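Long-range contact in group 3 allergen SMIPP-S YvT004A06 (Sarcoptes scabiei type hominis, PDB 3H7T), which is a zinc-binding inactivated paralogue of trypsin-like serine proteases, so that the endopeptidase activity assigned to its family is probably lost: residues S52-G64 with W125-L139. Numbering follows the deposited sequence. Where two conformers were deposited one is given.
Sequences SIHYGSSYRTTKG and WGSTNFKSLEYSGDL
Ser58 O takes two hydrogen bonds from the 125-139 loop. Leu139 N reaches it at 2.8 Å, close to the axis of the carbonyl, while Trp125 NE1, at 2.9 Å, stands above the carbonyl plane; the N-H…O angle of 159° and the oxygen's position near the indole plane show an edge-on bond that fixes the turn of the ring. Two residues further on, Arg60 N donates to Gly137 O at 3.0 Å. With Leu139 N-Ser58 O, this bond brackets a single beta bridge between Tyr59 and Asp138, and Tyr59 CA adds a C-H…O contact to Gly137 O.

Arg60 lays its CA over the rim of one indole face of Trp125, 3.7 Å from the centroid of the five-membered ring and 22° off its normal, a CH-pi contact. Leu139 CD1 sits toward the rim of the opposite face. With CG anti to the backbone N, the arginine chain runs past Trp125 CB, then bends at chi3 to bring its guanidinium to Tyr135. Tyr135 CD2 lies over the centre of one guanidinium face, 3.5 Å from Arg60 CZ, and Thr61 CG2 over the opposite one; guanidinium and phenol planes differ by 47°, too much for a parallel stack.

In this trypsin-like double-barrel fold, the contact joins the loop leaving strand 51-55 of one barrel to the connection between strands 119-124 and 140-147 of the other, away from the zinc sites.

Behind Ser58, an ST turn sets the backbone: Ser57 OG accepts from Tyr59 N at 3.0 Å and donates to Thr62 O. Farther out, Phe25 makes a cation-pi contact with Arg60, and the backbone N of Phe25 is hydrogen-bonded to Tyr135 OH; Ser58 OG is bound by Ile9 N.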
loop_
_atom_site.group_PDB
_atom_site.type_symbol
_atom_site.label_atom_id
_atom_site.label_comp_id
_atom_site.label_asym_id
_atom_site.label_seq_id
_atom_site.Cartn_x
_atom_site.Cartn_y
_atom_site.Cartn_z
ATOM N N SER A 52 -8.618 -1.742 -12.663
ATOM C CA SER A 52 -7.727 -0.999 -13.547
ATOM C C SER A 52 -6.491 -0.528 -12.780
ATOM O O SER A 52 -6.573 -0.179 -11.602
ATOM C CB SER A 52 -8.460 0.206 -14.148
ATOM O OG SER A 52 -7.670 0.837 -15.145
ATOM N N ILE A 53 -5.349 -0.531 -13.460
ATOM C CA ILE A 53 -4.103 -0.015 -12.908
ATOM C C ILE A 53 -3.747 1.271 -13.649
ATOM O O ILE A 53 -3.556 1.254 -14.871
ATOM C CB ILE A 53 -2.945 -1.051 -13.014
ATOM C CG1 ILE A 53 -3.225 -2.269 -12.132
ATOM C CG2 ILE A 53 -1.608 -0.432 -12.617
ATOM C CD1 ILE A 53 -3.949 -3.398 -12.866
ATOM N N HIS A 54 -3.656 2.371 -12.904
ATOM C CA HIS A 54 -3.369 3.691 -13.470
ATOM C C HIS A 54 -1.946 4.086 -13.098
ATOM O O HIS A 54 -1.625 4.215 -11.915
ATOM C CB HIS A 54 -4.395 4.725 -12.965
ATOM C CG HIS A 54 -4.145 6.124 -13.444
ATOM N ND1 HIS A 54 -4.341 6.510 -14.751
ATOM C CD2 HIS A 54 -3.740 7.234 -12.782
ATOM C CE1 HIS A 54 -4.054 7.794 -14.878
ATOM N NE2 HIS A 54 -3.682 8.254 -13.697
ATOM N N TYR A 55 -1.097 4.259 -14.113
ATOM C CA TYR A 55 0.329 4.514 -13.909
ATOM C C TYR A 55 0.882 5.696 -14.717
ATOM O O TYR A 55 0.276 6.124 -15.705
ATOM C CB TYR A 55 1.151 3.242 -14.179
ATOM C CG TYR A 55 1.256 2.765 -15.622
ATOM C CD1 TYR A 55 2.265 3.239 -16.461
ATOM C CD2 TYR A 55 0.380 1.803 -16.127
ATOM C CE1 TYR A 55 2.390 2.787 -17.769
ATOM C CE2 TYR A 55 0.489 1.345 -17.436
ATOM C CZ TYR A 55 1.503 1.836 -18.251
ATOM O OH TYR A 55 1.629 1.383 -19.549
ATOM N N GLY A 56 2.027 6.213 -14.274
ATOM C CA GLY A 56 2.738 7.288 -14.963
ATOM C C GLY A 56 2.138 8.677 -14.835
ATOM O O GLY A 56 2.436 9.553 -15.642
ATOM N N SER A 57 1.307 8.888 -13.816
ATOM C CA SER A 57 0.680 10.190 -13.604
ATOM C C SER A 57 0.677 10.596 -12.130
ATOM O O SER A 57 0.529 9.746 -11.252
ATOM C CB SER A 57 -0.754 10.176 -14.145
ATOM O OG SER A 57 -1.380 11.434 -13.966
ATOM N N SER A 58 0.856 11.891 -11.877
ATOM C CA SER A 58 0.674 12.481 -10.538
ATOM C C SER A 58 -0.806 12.545 -10.138
ATOM O O SER A 58 -1.139 12.716 -8.959
ATOM C CB SER A 58 1.261 13.897 -10.491
ATOM O OG SER A 58 2.640 13.907 -10.804
ATOM N N TYR A 59 -1.687 12.426 -11.130
ATOM C CA TYR A 59 -3.118 12.532 -10.915
ATOM C C TYR A 59 -3.747 11.173 -10.638
ATOM O O TYR A 59 -3.297 10.155 -11.162
ATOM C CB TYR A 59 -3.794 13.235 -12.105
ATOM C CG TYR A 59 -3.240 14.618 -12.335
ATOM C CD1 TYR A 59 -3.594 15.678 -11.500
ATOM C CD2 TYR A 59 -2.335 14.866 -13.375
ATOM C CE1 TYR A 59 -3.067 16.955 -11.697
ATOM C CE2 TYR A 59 -1.809 16.137 -13.577
ATOM C CZ TYR A 59 -2.181 17.175 -12.740
ATOM O OH TYR A 59 -1.662 18.438 -12.941
ATOM N N ARG A 60 -4.800 11.180 -9.824
ATOM C CA ARG A 60 -5.414 9.950 -9.326
ATOM C C ARG A 60 -6.052 9.090 -10.412
ATOM O O ARG A 60 -5.951 7.856 -10.367
ATOM C CB ARG A 60 -6.454 10.264 -8.241
ATOM C CG ARG A 60 -6.956 9.017 -7.520
ATOM C CD ARG A 60 -7.943 9.338 -6.414
ATOM N NE ARG A 60 -9.241 9.852 -6.875
ATOM C CZ ARG A 60 -10.251 9.101 -7.312
ATOM N NH1 ARG A 60 -10.125 7.785 -7.395
ATOM N NH2 ARG A 60 -11.398 9.677 -7.680
ATOM N N THR A 61 -6.725 9.739 -11.367
ATOM C CA THR A 61 -7.548 9.019 -12.345
ATOM C C THR A 61 -7.274 9.418 -13.795
ATOM O O THR A 61 -7.816 8.805 -14.706
ATOM C CB THR A 61 -9.077 9.205 -12.076
ATOM O OG1 THR A 61 -9.432 10.590 -12.195
ATOM C CG2 THR A 61 -9.473 8.700 -10.701
ATOM N N THR A 62 -6.445 10.441 -14.004
ATOM C CA THR A 62 -6.240 11.013 -15.341
ATOM C C THR A 62 -4.773 11.184 -15.736
ATOM O O THR A 62 -3.876 11.163 -14.887
ATOM C CB THR A 62 -6.914 12.400 -15.476
ATOM O OG1 THR A 62 -6.437 13.264 -14.435
ATOM C CG2 THR A 62 -8.434 12.294 -15.404
ATOM N N LYS A 63 -4.552 11.347 -17.041
ATOM C CA LYS A 63 -3.256 11.745 -17.617
ATOM C C LYS A 63 -2.130 10.737 -17.501
ATOM O O LYS A 63 -0.958 11.109 -17.450
ATOM C CB LYS A 63 -2.798 13.110 -17.087
ATOM C CG LYS A 63 -3.182 14.261 -17.981
ATOM C CD LYS A 63 -3.084 15.577 -17.258
ATOM C CE LYS A 63 -3.621 16.685 -18.138
ATOM N NZ LYS A 63 -4.290 17.725 -17.331
ATOM N N GLY A 64 -2.465 9.460 -17.469
ATOM C CA GLY A 64 -1.415 8.466 -17.560
ATOM C C GLY A 64 -1.811 7.398 -18.542
ATOM O O GLY A 64 -2.306 7.679 -19.637
ATOM N N TRP A 125 -2.951 8.713 -3.002
ATOM C CA TRP A 125 -4.016 9.664 -3.347
ATOM C C TRP A 125 -5.191 9.612 -2.373
ATOM O O TRP A 125 -6.295 10.015 -2.724
ATOM C CB TRP A 125 -4.548 9.373 -4.751
ATOM C CG TRP A 125 -3.563 9.577 -5.866
ATOM C CD1 TRP A 125 -3.392 10.707 -6.612
ATOM C CD2 TRP A 125 -2.656 8.606 -6.390
ATOM N NE1 TRP A 125 -2.422 10.509 -7.564
ATOM C CE2 TRP A 125 -1.948 9.227 -7.451
ATOM C CE3 TRP A 125 -2.360 7.274 -6.062
ATOM C CZ2 TRP A 125 -0.956 8.563 -8.182
ATOM C CZ3 TRP A 125 -1.376 6.607 -6.802
ATOM C CH2 TRP A 125 -0.688 7.254 -7.847
ATOM N N GLY A 126 -4.960 9.131 -1.152
ATOM C CA GLY A 126 -6.026 9.061 -0.143
ATOM C C GLY A 126 -6.388 10.420 0.433
ATOM O O GLY A 126 -5.742 11.430 0.119
ATOM N N SER A 127 -7.397 10.429 1.311
ATOM C CA SER A 127 -7.878 11.659 1.936
ATOM C C SER A 127 -6.762 12.382 2.687
ATOM O O SER A 127 -5.818 11.743 3.188
ATOM C CB SER A 127 -9.059 11.356 2.866
ATOM O OG SER A 127 -9.641 12.546 3.359
ATOM N N THR A 128 -6.863 13.713 2.744
ATOM C CA THR A 128 -5.853 14.554 3.380
ATOM C C THR A 128 -6.331 15.251 4.665
ATOM O O THR A 128 -5.668 16.156 5.171
ATOM C CB THR A 128 -5.291 15.610 2.397
ATOM O OG1 THR A 128 -6.364 16.447 1.945
ATOM C CG2 THR A 128 -4.612 14.932 1.184
ATOM N N ASN A 129 -7.492 14.847 5.170
ATOM C CA ASN A 129 -7.894 15.185 6.541
ATOM C C ASN A 129 -8.877 14.139 7.078
ATOM O O ASN A 129 -9.533 13.446 6.294
ATOM C CB ASN A 129 -8.429 16.620 6.630
ATOM C CG ASN A 129 -9.789 16.785 5.977
ATOM O OD1 ASN A 129 -10.779 16.216 6.431
ATOM N ND2 ASN A 129 -9.843 17.578 4.912
ATOM N N PHE A 130 -8.982 14.006 8.399
ATOM C CA PHE A 130 -9.738 12.881 8.963
ATOM C C PHE A 130 -11.255 13.070 8.925
ATOM O O PHE A 130 -12.001 12.128 9.180
ATOM C CB PHE A 130 -9.245 12.498 10.371
ATOM C CG PHE A 130 -8.757 11.063 10.478
ATOM C CD1 PHE A 130 -9.654 10.013 10.664
ATOM C CD2 PHE A 130 -7.401 10.769 10.391
ATOM C CE1 PHE A 130 -9.205 8.688 10.754
ATOM C CE2 PHE A 130 -6.936 9.444 10.480
ATOM C CZ PHE A 130 -7.842 8.407 10.666
ATOM N N LYS A 131 -11.717 14.264 8.572
ATOM C CA LYS A 131 -13.159 14.481 8.447
ATOM C C LYS A 131 -13.721 14.083 7.087
ATOM O O LYS A 131 -14.879 13.687 6.987
ATOM C CB LYS A 131 -13.536 15.921 8.794
ATOM C CG LYS A 131 -13.490 16.170 10.279
ATOM C CD LYS A 131 -14.026 17.526 10.644
ATOM C CE LYS A 131 -13.849 17.759 12.123
ATOM N NZ LYS A 131 -14.445 19.048 12.570
ATOM N N SER A 132 -12.893 14.178 6.052
ATOM C CA SER A 132 -13.334 13.883 4.692
ATOM C C SER A 132 -12.935 12.487 4.243
ATOM O O SER A 132 -11.838 12.014 4.528
ATOM C CB SER A 132 -12.800 14.930 3.714
ATOM O OG SER A 132 -11.424 15.181 3.940
ATOM N N LEU A 133 -13.847 11.826 3.547
ATOM C CA LEU A 133 -13.555 10.536 2.939
ATOM C C LEU A 133 -13.216 10.708 1.453
ATOM O O LEU A 133 -12.983 9.731 0.758
ATOM C CB LEU A 133 -14.738 9.579 3.124
ATOM C CG LEU A 133 -15.043 9.100 4.549
ATOM C CD1 LEU A 133 -16.368 8.369 4.589
ATOM C CD2 LEU A 133 -13.927 8.189 5.081
ATOM N N GLU A 134 -13.181 11.954 0.969
ATOM C CA GLU A 134 -12.875 12.214 -0.455
ATOM C C GLU A 134 -11.382 12.011 -0.726
ATOM O O GLU A 134 -10.547 12.349 0.121
ATOM C CB GLU A 134 -13.284 13.632 -0.858
ATOM C CG GLU A 134 -14.789 13.950 -0.738
ATOM C CD GLU A 134 -15.659 13.137 -1.697
ATOM O OE1 GLU A 134 -15.262 12.959 -2.872
ATOM O OE2 GLU A 134 -16.747 12.682 -1.273
ATOM N N TYR A 135 -11.049 11.490 -1.908
ATOM C CA TYR A 135 -9.654 11.240 -2.284
ATOM C C TYR A 135 -8.960 12.527 -2.728
ATOM O O TYR A 135 -9.618 13.518 -3.058
ATOM C CB TYR A 135 -9.547 10.199 -3.401
ATOM C CG TYR A 135 -10.359 8.950 -3.185
ATOM C CD1 TYR A 135 -10.121 8.112 -2.086
ATOM C CD2 TYR A 135 -11.358 8.593 -4.084
ATOM C CE1 TYR A 135 -10.886 6.963 -1.889
ATOM C CE2 TYR A 135 -12.122 7.453 -3.902
ATOM C CZ TYR A 135 -11.880 6.643 -2.804
ATOM O OH TYR A 135 -12.633 5.510 -2.635
ATOM N N SER A 136 -7.632 12.506 -2.715
ATOM C CA SER A 136 -6.844 13.620 -3.238
ATOM C C SER A 136 -6.696 13.448 -4.751
ATOM O O SER A 136 -6.380 12.361 -5.213
ATOM C CB SER A 136 -5.461 13.635 -2.578
ATOM O OG SER A 136 -4.655 14.678 -3.094
ATOM N N GLY A 137 -6.916 14.517 -5.520
ATOM C CA GLY A 137 -6.667 14.484 -6.967
ATOM C C GLY A 137 -5.182 14.374 -7.304
ATOM O O GLY A 137 -4.801 13.804 -8.333
ATOM N N ASP A 138 -4.349 14.909 -6.413
ATOM C CA ASP A 138 -2.908 14.989 -6.597
ATOM C C ASP A 138 -2.219 13.941 -5.729
ATOM O O ASP A 138 -2.667 13.663 -4.607
ATOM C CB ASP A 138 -2.400 16.366 -6.154
ATOM C CG ASP A 138 -2.990 17.513 -6.959
ATOM O OD1 ASP A 138 -3.135 17.396 -8.190
ATOM O OD2 ASP A 138 -3.273 18.567 -6.351
ATOM N N LEU A 139 -1.138 13.369 -6.249
ATOM C CA LEU A 139 -0.300 12.457 -5.473
ATOM C C LEU A 139 0.339 13.219 -4.306
ATOM O O LEU A 139 0.901 14.306 -4.496
ATOM C CB LEU A 139 0.772 11.809 -6.366
ATOM C CG LEU A 139 1.784 10.882 -5.672
ATOM C CD1 LEU A 139 1.100 9.586 -5.256
ATOM C CD2 LEU A 139 2.979 10.596 -6.585
#